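Local coordinates for protein dextranase (Pseudarthrobacter oxydans, PDB 6NZS) that hydrolyses internal alpha-1,6-glucosidic linkages of dextran, as an endo-acting dextranase of glycoside hydrolase family 49, at residues A[13-18]-A[52-57]; A[208-213]-A[226-231]; A[473-478]-A[501-506]. All blocks are in the same frame, centred on the assembly; numbering follows the deposited sequence.

Contact 1 of 3, residues A[13-18]-A[52-57]; sequences WWHDNA and DAFTYM
Trp14, His15, Phe54 and Tyr56 form an aromatic cluster in the N-terminal Ig-like domain. It joins the loop between strands 10-11 and 18-20 to strand 51-58.

Two T-shaped (edge-to-face) pairs share the Phe54 ring. Its edge points at a face of the six-membered ring of Trp14, with the planes at 82°. Phe54 CD1 leads, 3.8 Å from Trp14 CE3. On Phe54 itself a face is used by His15, whose edge comes in through CD2 at 3.7 Å from Phe54 CD2. Ala18 CB adds an apolar contact at the Phe54 rim, 3.5 Å from Phe54 CE1. Chi1 of Phe54, -164°, turns CG away from the backbone N and carries the ring in between Trp14 and His15.

The polar contacts gather on the Tyr56 hydroxyl. Trp13 NE1 donates to Tyr56 OH at 2.9 Å, close to the indole plane. His15 NE2 and Tyr56 OH are 2.7 Å apart, and either may be the donor. Two hydrogen bonds thus hold the buried hydroxyl and would limit the turning of the indole and the imidazole. A phenylalanine in place of Tyr56 would probably leave the indole N-H and the imidazole NE2 without this shared mate.

One backbone bond ties the two segments: Phe54 N donates to Trp13 O at 3.0 Å.

Contact 2 of 3, residues A[208-213]-A[226-231]; sequences SGSIHY and TEEIIY
Ile211 and Ile229 pair in parallel, as do His212 and Ile230. These bridges join strands 211-212 and 229-232, which lie on successive coils of the right-handed parallel beta-helix expected for this family. His212 N donates to Ile229 O, and Tyr231 N to His212 O at 2.9 Å. Both bonds are nearly straight. Where the pairing begins, Ser210 O takes weak bonds from the N atoms of Glu228 and Ile229. Glu228 N also donates to Ser210 OG, 2.9 Å away.

Glu227 can be followed outward. Its CB packs against Ser210 OG. The CG lies over the backbone of Ile211, 3.7 Å from Ile211 C. A bend at chi2 (86°) then turns the carboxylate along the chain toward His212. CD sits near His212 CB, and Glu227 OE1 comes closer to that same carbon, at 3.4 Å. The imidazole and carboxylate planes are 29° apart, but their polar atoms do not bond directly. OE2 works through water instead. One water donates to it and to Ile211 O. A second water donates to Glu227 OE2 at 2.8 Å and lies in the imidazole plane at His212 ND1.

Glu228 sends its carboxylate the other way. Ser210 N meets Glu228 OE1 on its anti side, somewhat out of the carboxylate plane. The same oxygen is 3.2 Å from Gly209 CA, and a CB there would clash with it. At the backbone angles of Gly209 a CB would also press on the preceding carbonyl oxygen.

On the face of Ile211 and Ile229 the packing is apolar. Ile211 CG2 lies against Tyr231 CB and also over one face of the Tyr213 ring. The two tyrosine rings meet obliquely, with Tyr213 CE2 above a face of Tyr231 and 3.6 Å from Tyr231 CG.

Contact 3 of 3, residues A[473-478]-A[501-506]; sequences NMRFEN and HVKNLN
The guanidinium of Arg475 lies flat on the His501 ring, with the planes 26° apart. Arg475 NH1 sits over the centre of the imidazole, 3.6 Å from His501 CG. The Arg475 chain runs extended from CG to NE, beside His501 and pointing the same way. Glu477 meets the guanidinium at its edge: Glu477 OE1 lies in plane with it and forms a salt bridge to Arg475 NE at 3.3 Å. Lys503 runs alongside Glu477, and its CD is 3.7 Å from Glu477 OE2. On the other face of the sheet, Phe476 CD1 approaches Val502 CG2 at 4.2 Å.

The Asn478 and Asn504 amides are turned almost perpendicular, at 81°. Asn504 ND2 donates in its own plane to Asn478 OD1, 3.0 Å away, but arrives above the carbonyl plane. Along the backbones, four nearly straight N-H...O bonds hold the strands in parallel register, as between successive coils of a beta-solenoid.

Arg475 NH2 and Lys503 NZ are only 4.2 Å apart. A water accepts from both. Glu477 OE2 is near NZ but beyond salt-bridge distance. Glu548 bonds to His501 NE2 and makes a long, weak ion pair with Lys503 NZ. These acidic groups are likely to offset the repulsion between the two cations.

Along the chain the three contacts come in series, each closing before the next opens. Contact 1 belongs to the N-terminal Ig-like domain. Contacts 2 and 3 both belong to the beta-solenoid. Contact 2 pairs strand 211-212 with 229-232 near its start, and contact 3 pairs strand 469-482 with 495-507 much later. A ladder of mostly parallel strands links these two pairs, although their centres are 43 Å apart. Contact 1 is nearer to contact 2, with nearest atoms about 12 Å apart. Contacts 1 and 3 lie on opposite sides of the chain's centre. Together they sample the Ig-like domain and two distant parts of a solenoid built by stacking coils.

Contact 1 of 3, residues A[13-18]-A[52-57]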
loop_
_atom_site.group_PDB
_atom_site.type_symbol
_atom_site.label_atom_id
_atom_site.label_comp_id
_atom_site.label_asym_id
_atom_site.label_seq_id
_atom_site.Cartn_x
_atom_site.Cartn_y
_atom_site.Cartn_z
ATOM N N TRP A 13 12.439 -20.239 -1.558
ATOM C CA TRP A 13 12.763 -20.660 -0.203
ATOM C C TRP A 13 11.523 -21.223 0.477
ATOM O O TRP A 13 10.399 -21.101 -0.018
ATOM C CB TRP A 13 13.363 -19.520 0.627
ATOM C CG TRP A 13 12.513 -18.295 0.661
ATOM C CD1 TRP A 13 11.507 -18.016 1.550
ATOM C CD2 TRP A 13 12.577 -17.179 -0.240
ATOM N NE1 TRP A 13 10.948 -16.799 1.256
ATOM C CE2 TRP A 13 11.581 -16.259 0.167
ATOM C CE3 TRP A 13 13.384 -16.864 -1.346
ATOM C CZ2 TRP A 13 11.375 -15.045 -0.488
ATOM C CZ3 TRP A 13 13.167 -15.663 -2.011
ATOM C CH2 TRP A 13 12.166 -14.765 -1.574
ATOM N N TRP A 14 11.750 -21.831 1.639
ATOM C CA TRP A 14 10.693 -22.441 2.424
ATOM C C TRP A 14 10.891 -22.048 3.879
ATOM O O TRP A 14 11.888 -21.424 4.239
ATOM C CB TRP A 14 10.730 -23.969 2.270
ATOM C CG TRP A 14 9.461 -24.636 2.648
ATOM C CD1 TRP A 14 9.232 -25.398 3.759
ATOM C CD2 TRP A 14 8.235 -24.619 1.911
ATOM N NE1 TRP A 14 7.934 -25.846 3.764
ATOM C CE2 TRP A 14 7.299 -25.383 2.641
ATOM C CE3 TRP A 14 7.834 -24.030 0.703
ATOM C CZ2 TRP A 14 5.986 -25.573 2.207
ATOM C CZ3 TRP A 14 6.530 -24.226 0.271
ATOM C CH2 TRP A 14 5.623 -24.988 1.026
ATOM N N HIS A 15 9.923 -22.416 4.720
ATOM C CA HIS A 15 10.050 -22.289 6.171
ATOM C C HIS A 15 9.648 -23.622 6.784
ATOM O O HIS A 15 8.479 -24.012 6.712
ATOM C CB HIS A 15 9.157 -21.170 6.707
ATOM C CG HIS A 15 9.580 -19.806 6.265
ATOM N ND1 HIS A 15 10.579 -19.091 6.892
ATOM C CD2 HIS A 15 9.160 -19.038 5.232
ATOM C CE1 HIS A 15 10.739 -17.932 6.276
ATOM N NE2 HIS A 15 9.899 -17.880 5.257
ATOM N N ASP A 16 10.612 -24.316 7.397
ATOM C CA ASP A 16 10.302 -25.617 7.983
ATOM C C ASP A 16 9.452 -25.488 9.240
ATOM O O ASP A 16 8.861 -26.482 9.681
ATOM C CB ASP A 16 11.588 -26.395 8.276
ATOM C CG ASP A 16 12.294 -26.861 7.014
ATOM O OD1 ASP A 16 11.666 -26.891 5.935
ATOM O OD2 ASP A 16 13.491 -27.207 7.103
ATOM N N ASN A 17 9.379 -24.290 9.816
ATOM C CA ASN A 17 8.527 -23.982 10.952
ATOM C C ASN A 17 7.167 -23.426 10.530
ATOM O O ASN A 17 6.500 -22.758 11.334
ATOM C CB ASN A 17 9.243 -23.004 11.889
ATOM C CG ASN A 17 9.624 -21.703 11.199
ATOM O OD1 ASN A 17 9.972 -21.689 10.019
ATOM N ND2 ASN A 17 9.571 -20.608 11.937
ATOM N N ALA A 18 6.747 -23.680 9.293
ATOM C CA ALA A 18 5.452 -23.210 8.818
ATOM C C ALA A 18 4.313 -23.958 9.498
ATOM O O ALA A 18 4.439 -25.131 9.867
ATOM C CB ALA A 18 5.344 -23.418 7.309
ATOM N N ASP A 52 9.443 -25.240 -5.452
ATOM C CA ASP A 52 8.479 -24.671 -4.519
ATOM C C ASP A 52 8.940 -23.309 -4.024
ATOM O O ASP A 52 10.127 -23.094 -3.769
ATOM C CB ASP A 52 8.329 -25.601 -3.322
ATOM C CG ASP A 52 7.808 -26.956 -3.719
ATOM O OD1 ASP A 52 6.609 -27.051 -4.048
ATOM O OD2 ASP A 52 8.601 -27.921 -3.718
ATOM N N ALA A 53 7.989 -22.383 -3.894
ATOM C CA ALA A 53 8.229 -21.083 -3.282
ATOM C C ALA A 53 7.185 -20.898 -2.198
ATOM O O ALA A 53 5.996 -21.116 -2.444
ATOM C CB ALA A 53 8.101 -19.953 -4.306
ATOM N N PHE A 54 7.620 -20.510 -1.006
ATOM C CA PHE A 54 6.690 -20.400 0.110
ATOM C C PHE A 54 5.616 -19.362 -0.183
ATOM O O PHE A 54 5.892 -18.314 -0.776
ATOM C CB PHE A 54 7.444 -19.979 1.368
ATOM C CG PHE A 54 6.664 -20.201 2.627
ATOM C CD1 PHE A 54 6.528 -21.485 3.142
ATOM C CD2 PHE A 54 6.052 -19.152 3.285
ATOM C CE1 PHE A 54 5.808 -21.713 4.296
ATOM C CE2 PHE A 54 5.331 -19.370 4.456
ATOM C CZ PHE A 54 5.207 -20.645 4.962
ATOM N N THR A 55 4.386 -19.651 0.244
ATOM C CA THR A 55 3.307 -18.667 0.211
ATOM C C THR A 55 2.937 -18.343 1.652
ATOM O O THR A 55 2.398 -19.195 2.372
ATOM C CB THR A 55 2.096 -19.145 -0.586
ATOM O OG1 THR A 55 2.504 -19.507 -1.913
ATOM C CG2 THR A 55 1.053 -18.034 -0.680
ATOM N N TYR A 56 3.238 -17.116 2.055
ATOM C CA TYR A 56 2.872 -16.570 3.355
ATOM C C TYR A 56 1.389 -16.232 3.381
ATOM O O TYR A 56 0.730 -16.151 2.347
ATOM C CB TYR A 56 3.640 -15.269 3.596
ATOM C CG TYR A 56 5.140 -15.447 3.566
ATOM C CD1 TYR A 56 5.818 -15.877 4.697
ATOM C CD2 TYR A 56 5.879 -15.187 2.409
ATOM C CE1 TYR A 56 7.192 -16.059 4.684
ATOM C CE2 TYR A 56 7.253 -15.359 2.388
ATOM C CZ TYR A 56 7.902 -15.803 3.525
ATOM O OH TYR A 56 9.270 -15.979 3.505
ATOM N N MET A 57 0.858 -16.001 4.585
ATOM C CA MET A 57 -0.530 -15.562 4.700
ATOM C C MET A 57 -0.719 -14.668 5.923
ATOM O O MET A 57 -0.201 -14.954 7.009
ATOM C CB MET A 57 -1.521 -16.738 4.751
ATOM C CG MET A 57 -2.984 -16.300 4.659
ATOM S SD MET A 57 -4.145 -17.675 4.561
ATOM C CE MET A 57 -4.046 -18.287 6.231
#

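Contact 2 of 3, residues A[208-213]-A[226-231]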
loop_
_atom_site.group_PDB
_atom_site.type_symbol
_atom_site.label_atom_id
_atom_site.label_comp_id
_atom_site.label_asym_id
_atom_site.label_seq_id
_atom_site.Cartn_x
_atom_site.Cartn_y
_atom_site.Cartn_z
ATOM N N SER A 208 31.324 -4.335 3.767
ATOM C CA SER A 208 30.458 -3.176 3.950
ATOM C C SER A 208 30.601 -2.542 5.326
ATOM O O SER A 208 30.250 -1.367 5.496
ATOM C CB SER A 208 28.991 -3.578 3.740
ATOM O OG SER A 208 28.819 -4.336 2.550
ATOM N N GLY A 209 31.093 -3.288 6.297
ATOM C CA GLY A 209 31.170 -2.822 7.667
ATOM C C GLY A 209 31.085 -4.011 8.600
ATOM O O GLY A 209 30.970 -5.155 8.177
ATOM N N SER A 210 31.145 -3.717 9.894
ATOM C CA SER A 210 30.961 -4.772 10.878
ATOM C C SER A 210 29.505 -5.226 10.865
ATOM O O SER A 210 28.591 -4.413 10.695
ATOM C CB SER A 210 31.358 -4.290 12.273
ATOM O OG SER A 210 30.629 -3.142 12.654
ATOM N N ILE A 211 29.292 -6.529 11.044
ATOM C CA ILE A 211 27.967 -7.131 10.912
ATOM C C ILE A 211 27.619 -7.926 12.164
ATOM O O ILE A 211 28.408 -8.762 12.623
ATOM C CB ILE A 211 27.874 -8.052 9.680
ATOM C CG1 ILE A 211 28.177 -7.281 8.398
ATOM C CG2 ILE A 211 26.487 -8.676 9.602
ATOM C CD1 ILE A 211 28.234 -8.159 7.167
ATOM N N HIS A 212 26.425 -7.685 12.697
ATOM C CA HIS A 212 25.809 -8.536 13.702
ATOM C C HIS A 212 24.775 -9.423 13.015
ATOM O O HIS A 212 23.904 -8.920 12.294
ATOM C CB HIS A 212 25.123 -7.679 14.766
ATOM C CG HIS A 212 24.297 -8.469 15.734
ATOM N ND1 HIS A 212 24.855 -9.304 16.677
ATOM C CD2 HIS A 212 22.956 -8.560 15.896
ATOM C CE1 HIS A 212 23.894 -9.878 17.379
ATOM N NE2 HIS A 212 22.731 -9.439 16.929
ATOM N N TYR A 213 24.870 -10.736 13.237
ATOM C CA TYR A 213 23.926 -11.706 12.682
ATOM C C TYR A 213 23.071 -12.252 13.813
ATOM O O TYR A 213 23.534 -13.115 14.574
ATOM C CB TYR A 213 24.676 -12.862 12.020
ATOM C CG TYR A 213 25.596 -12.508 10.881
ATOM C CD1 TYR A 213 26.941 -12.242 11.110
ATOM C CD2 TYR A 213 25.132 -12.483 9.572
ATOM C CE1 TYR A 213 27.792 -11.940 10.068
ATOM C CE2 TYR A 213 25.971 -12.180 8.529
ATOM C CZ TYR A 213 27.299 -11.913 8.782
ATOM O OH TYR A 213 28.141 -11.611 7.742
ATOM N N THR A 226 26.720 -3.251 18.753
ATOM C CA THR A 226 27.783 -2.297 18.472
ATOM C C THR A 226 28.244 -2.309 17.024
ATOM O O THR A 226 29.049 -1.453 16.643
ATOM C CB THR A 226 28.988 -2.557 19.386
ATOM O OG1 THR A 226 29.363 -3.934 19.285
ATOM C CG2 THR A 226 28.644 -2.224 20.833
ATOM N N GLU A 227 27.752 -3.237 16.210
ATOM C CA GLU A 227 28.168 -3.324 14.820
ATOM C C GLU A 227 27.412 -2.303 13.966
ATOM O O GLU A 227 26.472 -1.642 14.414
ATOM C CB GLU A 227 27.958 -4.741 14.294
ATOM C CG GLU A 227 28.897 -5.785 14.897
ATOM C CD GLU A 227 28.396 -6.376 16.207
ATOM O OE1 GLU A 227 27.325 -5.962 16.700
ATOM O OE2 GLU A 227 29.084 -7.265 16.749
ATOM N N GLU A 228 27.841 -2.181 12.708
ATOM C CA GLU A 228 27.263 -1.209 11.789
ATOM C C GLU A 228 26.068 -1.752 11.021
ATOM O O GLU A 228 25.251 -0.962 10.534
ATOM C CB GLU A 228 28.317 -0.787 10.762
ATOM C CG GLU A 228 29.477 0.015 11.331
ATOM C CD GLU A 228 30.531 0.261 10.271
ATOM O OE1 GLU A 228 31.340 -0.652 10.019
ATOM O OE2 GLU A 228 30.532 1.356 9.671
ATOM N N ILE A 229 25.965 -3.069 10.886
ATOM C CA ILE A 229 24.976 -3.711 10.029
ATOM C C ILE A 229 24.338 -4.845 10.814
ATOM O O ILE A 229 25.040 -5.637 11.452
ATOM C CB ILE A 229 25.648 -4.275 8.761
ATOM C CG1 ILE A 229 26.333 -3.158 7.969
ATOM C CG2 ILE A 229 24.646 -5.056 7.899
ATOM C CD1 ILE A 229 27.358 -3.665 6.985
ATOM N N ILE A 230 23.011 -4.936 10.760
ATOM C CA ILE A 230 22.282 -6.066 11.320
ATOM C C ILE A 230 21.755 -6.873 10.145
ATOM O O ILE A 230 20.981 -6.356 9.328
ATOM C CB ILE A 230 21.152 -5.618 12.256
ATOM C CG1 ILE A 230 21.711 -4.749 13.389
ATOM C CG2 ILE A 230 20.437 -6.839 12.822
ATOM C CD1 ILE A 230 20.649 -4.072 14.230
ATOM N N TYR A 231 22.193 -8.127 10.048
ATOM C CA TYR A 231 21.958 -8.981 8.886
ATOM C C TYR A 231 21.146 -10.176 9.356
ATOM O O TYR A 231 21.648 -11.007 10.120
ATOM C CB TYR A 231 23.311 -9.431 8.339
ATOM C CG TYR A 231 23.308 -10.207 7.034
ATOM C CD1 TYR A 231 22.647 -11.424 6.910
ATOM C CD2 TYR A 231 24.016 -9.731 5.934
ATOM C CE1 TYR A 231 22.673 -12.132 5.723
ATOM C CE2 TYR A 231 24.042 -10.430 4.746
ATOM C CZ TYR A 231 23.368 -11.629 4.649
ATOM O OH TYR A 231 23.397 -12.335 3.460
HETATM O O HOH W 1 28.922 -10.018 15.197
HETATM O O HOH W 2 27.564 -9.580 17.235
#

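Contact 3 of 3, residues A[473-478]-A[501-506]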
loop_
_atom_site.group_PDB
_atom_site.type_symbol
_atom_site.label_atom_id
_atom_site.label_comp_id
_atom_site.label_asym_id
_atom_site.label_seq_id
_atom_site.Cartn_x
_atom_site.Cartn_y
_atom_site.Cartn_z
ATOM N N ASN A 473 1.867 22.202 -9.196
ATOM C CA ASN A 473 2.697 21.450 -10.130
ATOM C C ASN A 473 2.794 19.981 -9.729
ATOM O O ASN A 473 3.877 19.425 -9.553
ATOM C CB ASN A 473 4.076 22.096 -10.286
ATOM C CG ASN A 473 3.994 23.495 -10.858
ATOM O OD1 ASN A 473 3.197 23.762 -11.759
ATOM N ND2 ASN A 473 4.809 24.401 -10.328
ATOM N N MET A 474 1.632 19.354 -9.580
ATOM C CA MET A 474 1.534 17.934 -9.273
ATOM C C MET A 474 0.865 17.265 -10.456
ATOM O O MET A 474 -0.228 17.674 -10.866
ATOM C CB MET A 474 0.724 17.702 -7.999
ATOM C CG MET A 474 1.222 18.501 -6.814
ATOM S SD MET A 474 0.863 17.685 -5.251
ATOM C CE MET A 474 -0.915 17.665 -5.297
ATOM N N ARG A 475 1.525 16.256 -11.010
ATOM C CA ARG A 475 1.038 15.540 -12.180
ATOM C C ARG A 475 0.871 14.066 -11.843
ATOM O O ARG A 475 1.798 13.424 -11.339
ATOM C CB ARG A 475 2.003 15.694 -13.361
ATOM C CG ARG A 475 1.525 15.020 -14.644
ATOM C CD ARG A 475 2.405 15.423 -15.824
ATOM N NE ARG A 475 1.941 14.865 -17.092
ATOM C CZ ARG A 475 1.235 15.538 -17.997
ATOM N NH1 ARG A 475 0.906 16.805 -17.779
ATOM N NH2 ARG A 475 0.860 14.943 -19.128
ATOM N N PHE A 476 -0.316 13.539 -12.119
ATOM C CA PHE A 476 -0.638 12.131 -11.915
ATOM C C PHE A 476 -1.025 11.594 -13.283
ATOM O O PHE A 476 -2.059 11.991 -13.830
ATOM C CB PHE A 476 -1.814 11.987 -10.947
ATOM C CG PHE A 476 -1.591 12.641 -9.618
ATOM C CD1 PHE A 476 -1.949 13.960 -9.409
ATOM C CD2 PHE A 476 -1.020 11.937 -8.573
ATOM C CE1 PHE A 476 -1.740 14.573 -8.178
ATOM C CE2 PHE A 476 -0.802 12.538 -7.351
ATOM C CZ PHE A 476 -1.157 13.851 -7.143
ATOM N N GLU A 477 -0.214 10.704 -13.846
ATOM C CA GLU A 477 -0.451 10.201 -15.195
ATOM C C GLU A 477 -0.574 8.689 -15.165
ATOM O O GLU A 477 0.358 7.998 -14.733
ATOM C CB GLU A 477 0.657 10.624 -16.166
ATOM C CG GLU A 477 0.447 10.051 -17.557
ATOM C CD GLU A 477 1.184 10.798 -18.649
ATOM O OE1 GLU A 477 1.814 11.833 -18.351
ATOM O OE2 GLU A 477 1.118 10.342 -19.811
ATOM N N ASN A 478 -1.715 8.189 -15.659
ATOM C CA ASN A 478 -2.087 6.778 -15.687
ATOM C C ASN A 478 -2.445 6.298 -14.288
ATOM O O ASN A 478 -1.575 5.884 -13.519
ATOM C CB ASN A 478 -1.022 5.897 -16.358
ATOM C CG ASN A 478 -0.686 6.363 -17.754
ATOM O OD1 ASN A 478 -1.527 6.933 -18.447
ATOM N ND2 ASN A 478 0.550 6.132 -18.171
ATOM N N HIS A 501 -2.543 18.141 -12.477
ATOM C CA HIS A 501 -2.891 17.456 -13.711
ATOM C C HIS A 501 -3.152 15.992 -13.399
ATOM O O HIS A 501 -2.307 15.329 -12.790
ATOM C CB HIS A 501 -1.761 17.594 -14.736
ATOM C CG HIS A 501 -2.198 17.374 -16.150
ATOM N ND1 HIS A 501 -2.338 18.403 -17.058
ATOM C CD2 HIS A 501 -2.525 16.239 -16.811
ATOM C CE1 HIS A 501 -2.731 17.906 -18.220
ATOM N NE2 HIS A 501 -2.850 16.594 -18.097
ATOM N N VAL A 502 -4.320 15.497 -13.810
ATOM C CA VAL A 502 -4.682 14.085 -13.686
ATOM C C VAL A 502 -4.959 13.582 -15.095
ATOM O O VAL A 502 -5.978 13.946 -15.699
ATOM C CB VAL A 502 -5.902 13.883 -12.773
ATOM C CG1 VAL A 502 -6.226 12.395 -12.630
ATOM C CG2 VAL A 502 -5.661 14.511 -11.401
ATOM N N LYS A 503 -4.055 12.766 -15.625
ATOM C CA LYS A 503 -4.145 12.267 -16.990
ATOM C C LYS A 503 -4.393 10.764 -16.966
ATOM O O LYS A 503 -3.682 10.017 -16.282
ATOM C CB LYS A 503 -2.866 12.569 -17.775
ATOM C CG LYS A 503 -2.948 12.153 -19.233
ATOM C CD LYS A 503 -1.739 12.641 -20.036
ATOM C CE LYS A 503 -1.896 12.265 -21.501
ATOM N NZ LYS A 503 -0.871 12.920 -22.366
ATOM N N ASN A 504 -5.392 10.318 -17.723
ATOM C CA ASN A 504 -5.736 8.898 -17.819
ATOM C C ASN A 504 -6.060 8.280 -16.457
ATOM O O ASN A 504 -5.608 7.178 -16.122
ATOM C CB ASN A 504 -4.684 8.075 -18.578
ATOM C CG ASN A 504 -5.184 6.671 -18.912
ATOM O OD1 ASN A 504 -6.393 6.453 -19.078
ATOM N ND2 ASN A 504 -4.268 5.711 -18.985
ATOM N N LEU A 505 -6.859 8.993 -15.668
ATOM C CA LEU A 505 -7.600 8.349 -14.586
ATOM C C LEU A 505 -8.717 7.569 -15.259
ATOM O O LEU A 505 -9.693 8.156 -15.741
ATOM C CB LEU A 505 -8.166 9.394 -13.628
ATOM C CG LEU A 505 -9.171 8.858 -12.598
ATOM C CD1 LEU A 505 -8.522 7.797 -11.715
ATOM C CD2 LEU A 505 -9.765 9.977 -11.759
ATOM N N ASN A 506 -8.568 6.246 -15.334
ATOM C CA ASN A 506 -9.529 5.393 -16.015
ATOM C C ASN A 506 -10.154 4.462 -14.991
ATOM O O ASN A 506 -9.459 3.657 -14.359
ATOM C CB ASN A 506 -8.904 4.649 -17.203
ATOM C CG ASN A 506 -7.781 3.715 -16.806
ATOM O OD1 ASN A 506 -7.981 2.502 -16.708
ATOM N ND2 ASN A 506 -6.574 4.262 -16.635
HETATM O O HOH W 3 -0.858 15.864 -21.471
#